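CrmK (Actinoalloteichus sp. WH1-2216-6, PDB 5I1V) is a flavin-dependent oxidase with covalently bound FAD that takes part in recycling a shunt product during caerulomycin biosynthesis. Local coordinates at residues A[151-156]-A[171-176]. Numbering follows the deposited sequence.
Sequences YLHAVE and ATREED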
ATOM      1  N   TYR A 151     -10.782   2.362 -23.021  1.00 17.64           N
ATOM      2  CA  TYR A 151      -9.471   2.006 -23.510  1.00 18.33           C
ATOM      3  C   TYR A 151      -9.300   0.519 -23.697  1.00 17.84           C
ATOM      4  O   TYR A 151      -8.139   0.050 -23.809  1.00 17.21           O
ATOM      5  CB  TYR A 151      -8.428   2.513 -22.487  1.00 17.74           C
ATOM      6  CG  TYR A 151      -8.558   3.990 -22.361  1.00 18.25           C
ATOM      7  CD1 TYR A 151      -9.443   4.559 -21.425  1.00 20.05           C
ATOM      8  CD2 TYR A 151      -7.899   4.823 -23.235  1.00 20.23           C
ATOM      9  CE1 TYR A 151      -9.602   5.936 -21.359  1.00 21.15           C
ATOM     10  CE2 TYR A 151      -8.069   6.193 -23.192  1.00 19.86           C
ATOM     11  CZ  TYR A 151      -8.913   6.746 -22.269  1.00 20.98           C
ATOM     12  OH  TYR A 151      -9.049   8.139 -22.246  1.00 21.92           O
ATOM     13  N   LEU A 152     -10.394  -0.252 -23.615  1.00 17.46           N
ATOM     14  CA  LEU A 152     -10.283  -1.697 -23.709  1.00 17.70           C
ATOM     15  C   LEU A 152     -10.137  -2.120 -25.191  1.00 18.37           C
ATOM     16  O   LEU A 152     -11.080  -2.114 -25.976  1.00 19.75           O
ATOM     17  CB  LEU A 152     -11.434  -2.435 -23.085  1.00 20.44           C
ATOM     18  CG  LEU A 152     -11.324  -3.978 -23.004  1.00 20.72           C
ATOM     19  CD1 LEU A 152     -10.147  -4.396 -22.153  1.00 21.58           C
ATOM     20  CD2 LEU A 152     -12.586  -4.549 -22.387  1.00 22.47           C
ATOM     21  N   HIS A 153      -8.934  -2.451 -25.543  1.00 17.74           N
ATOM     22  CA  HIS A 153      -8.611  -2.837 -26.946  1.00 19.05           C
ATOM     23  C   HIS A 153      -9.002  -4.287 -27.204  1.00 18.71           C
ATOM     24  O   HIS A 153      -9.549  -4.601 -28.257  1.00 20.38           O
ATOM     25  CB  HIS A 153      -7.137  -2.544 -27.167  1.00 20.88           C
ATOM     26  CG  HIS A 153      -6.592  -3.030 -28.475  1.00 25.41           C
ATOM     27  ND1 HIS A 153      -6.778  -2.346 -29.662  1.00 31.51           N
ATOM     28  CD2 HIS A 153      -5.825  -4.100 -28.771  1.00 26.62           C
ATOM     29  CE1 HIS A 153      -6.122  -2.969 -30.634  1.00 31.32           C
ATOM     30  NE2 HIS A 153      -5.566  -4.056 -30.127  1.00 30.98           N
ATOM     31  N   ALA A 154      -8.700  -5.174 -26.246  1.00 17.22           N
ATOM     32  CA  ALA A 154      -8.950  -6.595 -26.378  1.00 16.60           C
ATOM     33  C   ALA A 154      -8.929  -7.244 -24.989  1.00 16.09           C
ATOM     34  O   ALA A 154      -8.361  -6.695 -24.043  1.00 17.90           O
ATOM     35  CB  ALA A 154      -7.880  -7.269 -27.235  1.00 16.57           C
ATOM     36  N   VAL A 155      -9.505  -8.446 -24.898  1.00 15.90           N
ATOM     37  CA  VAL A 155      -9.543  -9.256 -23.666  1.00 16.75           C
ATOM     38  C   VAL A 155      -9.400 -10.725 -24.010  1.00 16.71           C
ATOM     39  O   VAL A 155      -9.965 -11.157 -25.000  1.00 18.21           O
ATOM     40  CB  VAL A 155     -10.863  -8.921 -22.898  1.00 17.69           C
ATOM     41  CG1 VAL A 155     -12.136  -9.346 -23.646  1.00 18.03           C
ATOM     42  CG2 VAL A 155     -10.816  -9.470 -21.499  1.00 21.35           C
ATOM     43  N   GLU A 156      -8.638 -11.477 -23.220  1.00 17.09           N
ATOM     44  CA  GLU A 156      -8.441 -12.887 -23.351  1.00 17.69           C
ATOM     45  C   GLU A 156      -9.235 -13.546 -22.259  1.00 18.34           C
ATOM     46  O   GLU A 156      -9.101 -13.193 -21.092  1.00 17.60           O
ATOM     47  CB  GLU A 156      -6.957 -13.248 -23.233  1.00 19.24           C
ATOM     48  CG  GLU A 156      -6.697 -14.705 -23.434  1.00 20.26           C
ATOM     49  CD  GLU A 156      -5.233 -15.060 -23.223  1.00 25.31           C
ATOM     50  OE1 GLU A 156      -4.782 -15.190 -22.064  1.00 24.06           O
ATOM     51  OE2 GLU A 156      -4.535 -15.218 -24.242  1.00 31.15           O
ATOM     52  N   ALA A 171     -10.976 -11.570 -27.588  1.00 18.87           N
ATOM     53  CA  ALA A 171     -12.051 -10.804 -28.187  1.00 22.23           C
ATOM     54  C   ALA A 171     -11.595  -9.338 -28.266  1.00 21.67           C
ATOM     55  O   ALA A 171     -11.109  -8.779 -27.284  1.00 19.07           O
ATOM     56  CB  ALA A 171     -13.302 -10.913 -27.343  1.00 22.50           C
ATOM     57  N   THR A 172     -11.807  -8.699 -29.410  1.00 23.70           N
ATOM     58  CA  THR A 172     -11.318  -7.322 -29.620  1.00 24.09           C
ATOM     59  C   THR A 172     -12.462  -6.375 -29.986  1.00 24.38           C
ATOM     60  O   THR A 172     -13.573  -6.789 -30.296  1.00 24.46           O
ATOM     61  CB  THR A 172     -10.235  -7.255 -30.730  1.00 26.44           C
ATOM     62  OG1 THR A 172     -10.877  -7.208 -31.988  1.00 28.26           O
ATOM     63  CG2 THR A 172      -9.249  -8.427 -30.727  1.00 26.51           C
ATOM     64  N   ARG A 173     -12.176  -5.082 -29.903  1.00 25.43           N
ATOM     65  CA  ARG A 173     -13.141  -4.019 -30.217  1.00 28.69           C
ATOM     66  C   ARG A 173     -13.376  -3.761 -31.711  1.00 30.70           C
ATOM     67  O   ARG A 173     -14.301  -3.028 -32.048  1.00 32.27           O
ATOM     68  CB  ARG A 173     -12.711  -2.703 -29.566  1.00 31.51           C
ATOM     69  CG  ARG A 173     -11.415  -2.134 -30.100  1.00 36.20           C
ATOM     70  CD  ARG A 173     -10.999  -0.898 -29.324  1.00 41.84           C
ATOM     71  NE  ARG A 173     -12.139  -0.048 -29.138  1.00 46.84           N
ATOM     72  CZ  ARG A 173     -12.316   0.790 -28.124  1.00 54.32           C
ATOM     73  NH1 ARG A 173     -11.408   0.935 -27.131  1.00 49.31           N
ATOM     74  NH2 ARG A 173     -13.432   1.512 -28.125  1.00 56.22           N
ATOM     75  N   GLU A 174     -12.587  -4.383 -32.583  1.00 31.90           N
ATOM     76  CA  GLU A 174     -12.674  -4.127 -34.042  1.00 35.21           C
ATOM     77  C   GLU A 174     -14.014  -4.489 -34.590  1.00 33.56           C
ATOM     78  O   GLU A 174     -14.537  -5.560 -34.293  1.00 31.49           O
ATOM     79  CB  GLU A 174     -11.614  -4.900 -34.789  1.00 40.22           C
ATOM     80  CG  GLU A 174     -10.196  -4.449 -34.497  1.00 45.05           C
ATOM     81  CD  GLU A 174      -9.183  -5.570 -34.705  1.00 56.71           C
ATOM     82  OE1 GLU A 174      -9.522  -6.767 -34.497  1.00 65.95           O
ATOM     83  OE2 GLU A 174      -8.018  -5.258 -35.046  1.00 66.22           O
ATOM     84  N   GLU A 175     -14.580  -3.614 -35.423  1.00 34.65           N
ATOM     85  CA  GLU A 175     -15.985  -3.787 -35.847  1.00 36.38           C
ATOM     86  C   GLU A 175     -16.229  -5.133 -36.478  1.00 32.66           C
ATOM     87  O   GLU A 175     -17.319  -5.653 -36.381  1.00 34.52           O
ATOM     88  CB  GLU A 175     -16.493  -2.704 -36.839  1.00 39.34           C
ATOM     89  CG  GLU A 175     -16.114  -1.252 -36.561  1.00 43.90           C
ATOM     90  CD  GLU A 175     -17.107  -0.237 -37.169  1.00 43.53           C
ATOM     91  OE1 GLU A 175     -17.779  -0.528 -38.204  1.00 43.35           O
ATOM     92  OE2 GLU A 175     -17.228   0.861 -36.583  1.00 45.07           O
ATOM     93  N   ASP A 176     -15.245  -5.695 -37.157  1.00 34.24           N
ATOM     94  CA  ASP A 176     -15.457  -6.978 -37.821  1.00 40.06           C
ATOM     95  C   ASP A 176     -15.095  -8.227 -36.959  1.00 37.78           C
ATOM     96  O   ASP A 176     -15.215  -9.340 -37.425  1.00 40.42           O
ATOM     97  CB  ASP A 176     -14.679  -7.014 -39.149  1.00 48.50           C
ATOM     98  CG  ASP A 176     -13.162  -6.828 -38.963  1.00 55.89           C
ATOM     99  OD1 ASP A 176     -12.717  -6.431 -37.851  1.00 64.98           O
ATOM    100  OD2 ASP A 176     -12.417  -7.073 -39.941  1.00 61.52           O
TER
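Val-155 and Ala-171 form a hydrogen-bonded pair at the open end of an antiparallel beta hairpin, strands 152-160 and 166-172, in the FAD-binding part of the fold. Val-155 N donates a hydrogen bond to Ala-171 O at 2.9 Å, and Ala-171 N returns a straighter bond to Val-155 O at 2.8 Å, N-H...O 169°. On the face carrying these two side chains, Val-155 CG1 lies 4.2 Å from Ala-171 CB. The next pair, Ala-154 with Thr-172, is non-hydrogen-bonded; its side chains point to the opposite face, where Ala-154 CB meets Thr-172 CG2 at 3.9 Å. The last backbone bond between the two segments, just past the end of strand 166-172, runs from Arg-173 N to His-153 O at 3.1 Å.

With CG set between its own N and carbonyl carbon (chi1 65°) and a bend at chi3, Arg-173 runs back along the first strand, bringing NH1 to 3.3 Å from Leu-152 O. Cut back to an alanine, this position would lose the CG-to-guanidinium chain lying over the carbonyls of Leu-152 and His-153, which would probably open a gap beside them. Leu-152 O also accepts a hydrogen bond from Trp-183 of helix 180-185, which packs on Ala-171 and Arg-173. Across strand 152-160 lies strand 196-202, where His-153 and Ala-154 face Trp-201 in a classic beta bulge and Val-155 touches the FAD-binding Ile-197.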